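Local coordinates for DUF5642 domain-containing protein (Mycobacterium smegmatis, PDB 4TMD) that is of unknown function but is probably an exported, perhaps lipid-anchored, mycobacterial protein with a domain of the Mog1p/PsbP clan, at residues A[24-29]-A[69-74]; A[57-62]-A[92-97]; A[116-121]-A[149-154]. All blocks are in the same frame, centred on the assembly; numbering follows the deposited sequence.

Contact 1: A[24-29]-A[69-74]; sequences SEVAPT and MAATAA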
loop_
_atom_site.group_PDB
_atom_site.type_symbol
_atom_site.label_atom_id
_atom_site.label_comp_id
_atom_site.label_asym_id
_atom_site.label_seq_id
_atom_site.Cartn_x
_atom_site.Cartn_y
_atom_site.Cartn_z
ATOM N N SER A 24 2.749 -14.632 7.314
ATOM C CA SER A 24 2.013 -15.444 6.348
ATOM C C SER A 24 2.406 -15.044 4.928
ATOM O O SER A 24 3.085 -14.034 4.721
ATOM C CB SER A 24 0.507 -15.281 6.534
ATOM O OG SER A 24 0.131 -13.916 6.402
ATOM N N GLU A 25 1.963 -15.834 3.952
ATOM C CA GLU A 25 2.333 -15.610 2.566
ATOM C C GLU A 25 1.169 -15.864 1.641
ATOM O O GLU A 25 0.272 -16.651 1.957
ATOM C CB GLU A 25 3.496 -16.519 2.164
ATOM C CG GLU A 25 4.705 -16.444 3.062
ATOM C CD GLU A 25 5.693 -17.537 2.756
ATOM O OE1 GLU A 25 6.431 -17.394 1.762
ATOM O OE2 GLU A 25 5.740 -18.537 3.507
ATOM N N VAL A 26 1.191 -15.182 0.501
ATOM C CA VAL A 26 0.317 -15.497 -0.619
ATOM C C VAL A 26 1.231 -15.877 -1.777
ATOM O O VAL A 26 2.033 -15.061 -2.233
ATOM C CB VAL A 26 -0.595 -14.315 -1.022
ATOM C CG1 VAL A 26 -1.387 -14.647 -2.298
ATOM C CG2 VAL A 26 -1.525 -13.927 0.106
ATOM N N ALA A 27 1.139 -17.125 -2.222
ATOM C CA ALA A 27 1.915 -17.599 -3.362
ATOM C C ALA A 27 1.448 -16.904 -4.631
ATOM O O ALA A 27 0.329 -16.401 -4.682
ATOM C CB ALA A 27 1.782 -19.111 -3.499
ATOM N N PRO A 28 2.312 -16.853 -5.659
ATOM C CA PRO A 28 1.930 -16.168 -6.897
ATOM C C PRO A 28 0.622 -16.681 -7.493
ATOM O O PRO A 28 0.413 -17.885 -7.612
ATOM C CB PRO A 28 3.108 -16.450 -7.824
ATOM C CG PRO A 28 4.267 -16.549 -6.889
ATOM C CD PRO A 28 3.734 -17.240 -5.664
ATOM N N THR A 29 -0.258 -15.748 -7.830
ATOM C CA THR A 29 -1.584 -16.055 -8.345
ATOM C C THR A 29 -2.074 -14.852 -9.138
ATOM O O THR A 29 -1.575 -13.741 -8.935
ATOM C CB THR A 29 -2.571 -16.381 -7.200
ATOM O OG1 THR A 29 -3.912 -16.346 -7.696
ATOM C CG2 THR A 29 -2.452 -15.356 -6.094
ATOM N N MET A 69 0.215 -11.675 -8.668
ATOM C CA MET A 69 0.595 -11.055 -7.402
ATOM C C MET A 69 1.083 -12.120 -6.444
ATOM O O MET A 69 0.656 -13.267 -6.510
ATOM C CB MET A 69 -0.590 -10.307 -6.784
ATOM C CG MET A 69 -1.790 -11.205 -6.644
ATOM S SD MET A 69 -2.972 -10.730 -5.380
ATOM C CE MET A 69 -3.754 -9.321 -6.097
ATOM N N ALA A 70 1.994 -11.732 -5.566
ATOM C CA ALA A 70 2.440 -12.555 -4.452
ATOM C C ALA A 70 2.584 -11.630 -3.261
ATOM O O ALA A 70 2.846 -10.442 -3.437
ATOM C CB ALA A 70 3.776 -13.250 -4.766
ATOM N N ALA A 71 2.455 -12.155 -2.051
ATOM C CA ALA A 71 2.557 -11.290 -0.891
ATOM C C ALA A 71 3.218 -11.963 0.305
ATOM O O ALA A 71 3.251 -13.191 0.423
ATOM C CB ALA A 71 1.185 -10.771 -0.510
ATOM N N THR A 72 3.803 -11.130 1.157
ATOM C CA THR A 72 4.278 -11.556 2.458
ATOM C C THR A 72 3.648 -10.608 3.471
ATOM O O THR A 72 3.692 -9.390 3.286
ATOM C CB THR A 72 5.801 -11.523 2.570
ATOM O OG1 THR A 72 6.362 -12.522 1.708
ATOM C CG2 THR A 72 6.230 -11.820 4.014
ATOM N N ALA A 73 3.031 -11.157 4.512
ATOM C CA ALA A 73 2.403 -10.307 5.527
ATOM C C ALA A 73 2.876 -10.702 6.917
ATOM O O ALA A 73 3.254 -11.854 7.144
ATOM C CB ALA A 73 0.900 -10.397 5.425
ATOM N N ALA A 74 2.879 -9.748 7.842
ATOM C CA ALA A 74 3.349 -10.003 9.207
ATOM C C ALA A 74 2.540 -9.209 10.206
ATOM O O ALA A 74 2.242 -8.042 9.971
ATOM C CB ALA A 74 4.802 -9.650 9.354
HETATM O O HOH W 1 5.782 -15.077 0.045
#

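Contact 2: A[57-62]-A[92-97]; sequences EGQQFP and VPLSDP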
loop_
_atom_site.group_PDB
_atom_site.type_symbol
_atom_site.label_atom_id
_atom_site.label_comp_id
_atom_site.label_asym_id
_atom_site.label_seq_id
_atom_site.Cartn_x
_atom_site.Cartn_y
_atom_site.Cartn_z
ATOM N N GLU A 57 -8.807 8.216 -3.633
ATOM C CA GLU A 57 -8.992 6.791 -3.896
ATOM C C GLU A 57 -7.690 5.989 -3.762
ATOM O O GLU A 57 -7.722 4.766 -3.605
ATOM C CB GLU A 57 -9.578 6.588 -5.303
ATOM C CG GLU A 57 -10.783 7.486 -5.621
ATOM C CD GLU A 57 -11.351 7.251 -7.018
ATOM O OE1 GLU A 57 -10.705 6.541 -7.825
ATOM O OE2 GLU A 57 -12.448 7.782 -7.305
ATOM N N GLY A 58 -6.553 6.676 -3.832
ATOM C CA GLY A 58 -5.265 6.020 -3.708
ATOM C C GLY A 58 -4.976 5.184 -4.940
ATOM O O GLY A 58 -5.697 5.268 -5.933
ATOM N N GLN A 59 -3.938 4.356 -4.865
ATOM C CA GLN A 59 -3.455 3.630 -6.033
ATOM C C GLN A 59 -4.482 2.649 -6.585
ATOM O O GLN A 59 -4.860 1.676 -5.925
ATOM C CB GLN A 59 -2.172 2.876 -5.706
ATOM C CG GLN A 59 -1.628 2.105 -6.904
ATOM C CD GLN A 59 -1.225 3.032 -8.044
ATOM O OE1 GLN A 59 -0.467 3.992 -7.850
ATOM N NE2 GLN A 59 -1.745 2.759 -9.238
ATOM N N GLN A 60 -4.909 2.904 -7.818
ATOM C CA GLN A 60 -5.899 2.060 -8.474
ATOM C C GLN A 60 -5.286 1.036 -9.429
ATOM O O GLN A 60 -4.219 1.250 -10.000
ATOM C CB GLN A 60 -6.903 2.935 -9.235
ATOM C CG GLN A 60 -7.766 3.797 -8.326
ATOM C CD GLN A 60 -8.537 2.968 -7.308
ATOM O OE1 GLN A 60 -9.339 2.105 -7.672
ATOM N NE2 GLN A 60 -8.282 3.215 -6.026
ATOM N N PHE A 61 -5.980 -0.083 -9.590
ATOM C CA PHE A 61 -5.632 -1.069 -10.597
ATOM C C PHE A 61 -6.824 -1.261 -11.527
ATOM O O PHE A 61 -7.813 -1.894 -11.142
ATOM C CB PHE A 61 -5.233 -2.394 -9.951
ATOM C CG PHE A 61 -3.980 -2.310 -9.130
ATOM C CD1 PHE A 61 -3.993 -1.720 -7.876
ATOM C CD2 PHE A 61 -2.787 -2.820 -9.613
ATOM C CE1 PHE A 61 -2.843 -1.639 -7.124
ATOM C CE2 PHE A 61 -1.633 -2.748 -8.864
ATOM C CZ PHE A 61 -1.659 -2.156 -7.619
ATOM N N PRO A 62 -6.739 -0.696 -12.745
ATOM C CA PRO A 62 -7.789 -0.798 -13.768
ATOM C C PRO A 62 -8.283 -2.234 -13.946
ATOM O O PRO A 62 -7.485 -3.171 -13.882
ATOM C CB PRO A 62 -7.102 -0.281 -15.042
ATOM C CG PRO A 62 -5.638 -0.173 -14.705
ATOM C CD PRO A 62 -5.571 0.053 -13.235
ATOM N N VAL A 92 1.160 -0.215 -14.593
ATOM C CA VAL A 92 0.029 0.435 -13.937
ATOM C C VAL A 92 0.297 1.923 -13.852
ATOM O O VAL A 92 1.374 2.331 -13.412
ATOM C CB VAL A 92 -0.207 -0.119 -12.519
ATOM C CG1 VAL A 92 -1.524 0.393 -11.960
ATOM C CG2 VAL A 92 -0.205 -1.631 -12.535
ATOM N N PRO A 93 -0.661 2.748 -14.300
ATOM C CA PRO A 93 -0.465 4.192 -14.129
ATOM C C PRO A 93 -0.316 4.542 -12.640
ATOM O O PRO A 93 -1.153 4.163 -11.819
ATOM C CB PRO A 93 -1.743 4.798 -14.723
ATOM C CG PRO A 93 -2.276 3.736 -15.653
ATOM C CD PRO A 93 -1.912 2.429 -15.011
ATOM N N LEU A 94 0.758 5.235 -12.298
ATOM C CA LEU A 94 1.059 5.528 -10.903
ATOM C C LEU A 94 0.264 6.716 -10.362
ATOM O O LEU A 94 0.236 7.779 -10.970
ATOM C CB LEU A 94 2.550 5.801 -10.744
ATOM C CG LEU A 94 3.038 6.076 -9.323
ATOM C CD1 LEU A 94 3.103 4.789 -8.525
ATOM C CD2 LEU A 94 4.397 6.775 -9.357
ATOM N N SER A 95 -0.369 6.541 -9.209
ATOM C CA SER A 95 -1.024 7.663 -8.544
ATOM C C SER A 95 0.038 8.521 -7.875
ATOM O O SER A 95 0.746 8.052 -6.987
ATOM C CB SER A 95 -2.056 7.172 -7.525
ATOM O OG SER A 95 -2.548 8.254 -6.746
ATOM N N ASP A 96 0.161 9.773 -8.304
ATOM C CA ASP A 96 1.267 10.619 -7.860
ATOM C C ASP A 96 0.855 12.094 -7.728
ATOM O O ASP A 96 1.168 12.923 -8.589
ATOM C CB ASP A 96 2.448 10.479 -8.836
ATOM C CG ASP A 96 3.743 11.035 -8.276
ATOM O OD1 ASP A 96 3.783 11.351 -7.065
ATOM O OD2 ASP A 96 4.721 11.155 -9.042
ATOM N N PRO A 97 0.168 12.430 -6.629
ATOM C CA PRO A 97 -0.347 13.782 -6.387
ATOM C C PRO A 97 0.731 14.873 -6.407
ATOM O O PRO A 97 1.802 14.680 -5.821
ATOM C CB PRO A 97 -0.952 13.678 -4.976
ATOM C CG PRO A 97 -1.133 12.239 -4.713
ATOM C CD PRO A 97 -0.039 11.546 -5.470
HETATM O O HOH W 2 0.867 5.416 -5.758
HETATM O O HOH W 3 -3.897 3.382 -11.926
#

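Contact 3: A[116-121]-A[149-154]; sequences DVVESP and YNYVAS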
loop_
_atom_site.group_PDB
_atom_site.type_symbol
_atom_site.label_atom_id
_atom_site.label_comp_id
_atom_site.label_asym_id
_atom_site.label_seq_id
_atom_site.Cartn_x
_atom_site.Cartn_y
_atom_site.Cartn_z
ATOM N N ASP A 116 -3.195 11.912 3.056
ATOM C CA ASP A 116 -2.001 12.755 2.952
ATOM C C ASP A 116 -0.864 12.053 2.235
ATOM O O ASP A 116 -0.622 10.880 2.490
ATOM C CB ASP A 116 -1.473 13.128 4.341
ATOM C CG ASP A 116 -2.374 14.097 5.083
ATOM O OD1 ASP A 116 -3.155 14.795 4.424
ATOM O OD2 ASP A 116 -2.286 14.161 6.327
ATOM N N VAL A 117 -0.128 12.776 1.396
ATOM C CA VAL A 117 1.131 12.256 0.881
ATOM C C VAL A 117 2.169 12.343 1.989
ATOM O O VAL A 117 2.256 13.349 2.677
ATOM C CB VAL A 117 1.605 13.039 -0.361
ATOM C CG1 VAL A 117 2.949 12.504 -0.859
ATOM C CG2 VAL A 117 0.553 12.962 -1.452
ATOM N N VAL A 118 2.935 11.280 2.184
ATOM C CA VAL A 118 3.987 11.292 3.189
ATOM C C VAL A 118 5.293 10.857 2.530
ATOM O O VAL A 118 5.305 10.362 1.401
ATOM C CB VAL A 118 3.660 10.366 4.389
ATOM C CG1 VAL A 118 2.452 10.879 5.199
ATOM C CG2 VAL A 118 3.413 8.958 3.913
ATOM N N GLU A 119 6.389 11.050 3.245
ATOM C CA GLU A 119 7.715 10.660 2.771
ATOM C C GLU A 119 7.774 9.189 2.345
ATOM O O GLU A 119 7.301 8.314 3.068
ATOM C CB GLU A 119 8.729 10.951 3.885
ATOM C CG GLU A 119 10.150 10.504 3.643
ATOM C CD GLU A 119 11.047 10.764 4.858
ATOM O OE1 GLU A 119 10.816 10.154 5.930
ATOM O OE2 GLU A 119 11.979 11.591 4.739
ATOM N N SER A 120 8.348 8.931 1.166
ATOM C CA SER A 120 8.636 7.565 0.707
ATOM C C SER A 120 10.085 7.455 0.205
ATOM O O SER A 120 10.658 8.434 -0.248
ATOM C CB SER A 120 7.656 7.150 -0.394
ATOM O OG SER A 120 7.713 8.052 -1.479
ATOM N N PRO A 121 10.681 6.259 0.274
ATOM C CA PRO A 121 12.132 6.202 0.031
ATOM C C PRO A 121 12.540 6.345 -1.430
ATOM O O PRO A 121 11.795 5.959 -2.342
ATOM C CB PRO A 121 12.514 4.808 0.539
ATOM C CG PRO A 121 11.242 4.001 0.350
ATOM C CD PRO A 121 10.145 4.958 0.721
ATOM N N TYR A 149 -0.805 3.329 6.399
ATOM C CA TYR A 149 0.201 3.896 5.525
ATOM C C TYR A 149 0.377 2.971 4.327
ATOM O O TYR A 149 0.319 1.745 4.465
ATOM C CB TYR A 149 1.517 4.091 6.264
ATOM C CG TYR A 149 1.475 5.193 7.285
ATOM C CD1 TYR A 149 1.981 6.450 6.991
ATOM C CD2 TYR A 149 0.924 4.988 8.555
ATOM C CE1 TYR A 149 1.955 7.464 7.924
ATOM C CE2 TYR A 149 0.898 6.015 9.501
ATOM C CZ TYR A 149 1.412 7.245 9.171
ATOM O OH TYR A 149 1.405 8.277 10.087
ATOM N N ASN A 150 0.540 3.579 3.152
ATOM C CA ASN A 150 0.710 2.883 1.882
ATOM C C ASN A 150 1.995 3.362 1.241
ATOM O O ASN A 150 2.198 4.567 1.128
ATOM C CB ASN A 150 -0.438 3.194 0.916
ATOM C CG ASN A 150 -1.481 2.124 0.876
ATOM O OD1 ASN A 150 -1.174 0.933 0.922
ATOM N ND2 ASN A 150 -2.738 2.536 0.773
ATOM N N TYR A 151 2.839 2.448 0.787
ATOM C CA TYR A 151 4.027 2.855 0.043
ATOM C C TYR A 151 4.039 2.044 -1.226
ATOM O O TYR A 151 3.895 0.826 -1.202
ATOM C CB TYR A 151 5.312 2.659 0.849
ATOM C CG TYR A 151 5.282 3.451 2.131
ATOM C CD1 TYR A 151 5.765 4.752 2.170
ATOM C CD2 TYR A 151 4.733 2.914 3.296
ATOM C CE1 TYR A 151 5.709 5.499 3.336
ATOM C CE2 TYR A 151 4.681 3.660 4.473
ATOM C CZ TYR A 151 5.172 4.942 4.485
ATOM O OH TYR A 151 5.121 5.690 5.645
ATOM N N VAL A 152 4.189 2.743 -2.339
ATOM C CA VAL A 152 4.112 2.140 -3.648
ATOM C C VAL A 152 5.411 2.365 -4.402
ATOM O O VAL A 152 5.894 3.497 -4.451
ATOM C CB VAL A 152 2.950 2.760 -4.452
ATOM C CG1 VAL A 152 2.984 2.277 -5.917
ATOM C CG2 VAL A 152 1.628 2.441 -3.802
ATOM N N ALA A 153 5.972 1.308 -4.985
ATOM C CA ALA A 153 7.118 1.463 -5.880
ATOM C C ALA A 153 6.776 0.917 -7.247
ATOM O O ALA A 153 6.310 -0.209 -7.364
ATOM C CB ALA A 153 8.348 0.761 -5.327
ATOM N N SER A 154 7.021 1.725 -8.275
ATOM C CA SER A 154 6.714 1.375 -9.653
ATOM C C SER A 154 7.981 1.315 -10.500
ATOM O O SER A 154 8.747 2.270 -10.517
ATOM C CB SER A 154 5.761 2.412 -10.253
ATOM O OG SER A 154 5.675 2.264 -11.656
HETATM O O HOH W 4 6.500 7.989 5.511
#

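Contact 1: A[24-29]-A[69-74]
Ser24 and Ala73 form a hydrogen-bonded pair in an antiparallel ladder in which every direct hydrogen bond across the contact joins backbone to backbone. In each of three pairs, Ser24 with Ala73, Val26 with Ala71 and Thr29 with Met69, two N-H...O=C bonds form; Ser24 N lies 2.8 Å from Ala73 O, and Met69 N 2.7 Å from Thr29 O. The register slips by one between Val26 and Thr29, a beta bulge that places Ala27 and Pro28 opposite Ala70. Pro28 CA sits 3.2 Å from Met69 O, a C-H...O contact that supplements the Thr29 N-H on that carbonyl, while Pro28 CG packs on Ala70 CB (4.0 Å). Glu25 CG lies anti to the carbonyl carbon (chi1 -53°), and the extended chain carries the carboxylate to a water that donates to Glu25 OE1 (3.0 Å) and Thr72 OG1 (3.1 Å). Glu25 OE1 also forms a salt bridge with Lys14, and Thr72 OG1 hydrogen-bonds to Val10 O. Ala70 and Thr72 turn their own backbone groups to strand 79-88. The chemistry implies that main-chain pairing fixes this edge strand, whereas the polar side chains and their water tie one face to the N-terminal segment.

Contact 2: A[57-62]-A[92-97]
Between Gly58 and Pro62 the chain runs roughly against Val92 to Ser95, the two runs making an angle of 154°, with Gln59 CA 5.3 Å from Ser95 CA. Neither segment is a regular strand; Gly58, at positive phi (71°), is where the chain leaves helix 53-56. The hydrogen bonds between the segments are made by the amide of Gln59. With CG anti to the backbone N and a bend at chi2 (63°), the side chain reaches across to the extended backbone opposite. Gln59 OE1 accepts the N-H of Ser95 N at 2.9 Å in an almost straight bond, and Gln59 NE2 donates to Pro93 O at 3.0 Å, that carbonyl oxygen lying in the amide plane. The second N-H of Gln59 NE2 returns to Gln60 O, also 3.0 Å away. One water joins Gln59 OE1 to Ser95 O, another Gln60 O to Pro93 O. Three protein bonds and one from a water thus hold the amide, two on each end. Beside it, Val92 splits its branches: Val92 CG1 meets Gln60 O at 3.4 Å and also touches Gln59 NE2, whereas Val92 CG2 lies 4.1 Å from Phe61 CD2, oblique to the ring. Met159 of strand 158-166 touches Gln59, Phe61 and Val92. The pairing of a side-chain amide with the C=O and N-H of residues two apart imitates a neighbouring beta strand, here joining two irregular loops packed against the antiparallel sheet.

Contact 3: A[116-121]-A[149-154]
Val118 at chi1 -67° sets CG2 between its backbone N and carbonyl carbon, and from there the methyl reaches two tyrosines. Tyr151, with CG beside the backbone N and the ring turned broadside to the CA-CB bond (chi2 -90°), carries its ring to the 116-121 segment. Val118 CG2 meets Tyr149 CD1 at the ring edge (4.2 Å) and lies obliquely to the Tyr151 ring, 4.1 Å from Tyr151 OH. Two other groups meet Tyr151 at its edge: Glu119 O lies near the ring plane 3.2 Å from Tyr151 CE1, and Ser120 CB is 4.0 Å from Tyr151 CD1. A water in that same plane donates to Glu119 O (2.6 Å) and is paired with Tyr151 OH (2.7 Å), making the polar link between the segments. Strands 111-118 and 145-155 are not sheet neighbours; strand 127-137 runs between them, and its His132 stacks on Tyr149 and touches Val118. Thr179, Ala182 and Arg183 of helix 179-194 pack on Tyr151. The arrangement is that of a helix laid on one face of an antiparallel sheet, with Tyr149 and Tyr151, at alternate positions of one strand, on the helix-facing side and the loop that follows strand 111-118 bordering them.

How the contacts relate
From the N terminus, contact 1 joins edge strand 22-30 to strand 67-76, closing a loop that holds helices 33-36 and 53-56, strand 46-48 and residues 57-62. That last segment packs against 92-97, so contacts 1 and 2 cross along the chain; contact 2 encloses strands 67-76 and 79-88 and is itself spanned by the Cys52-Cys101 disulfide. Contact 3 follows in series, enclosing strand 127-137. Contacts 1 and 3 reach the same sheet, their centres about 20 Å apart. Contacts 2 and 3 touch through Leu94 CD1 and Val152 CG1 (3.6 Å). Tyr149 and Tyr151 touch helix 179-194, whereas the next residue, Val152, touches Leu94; by this alternation, helix and irregular loops lie on opposite faces of strand 145-155.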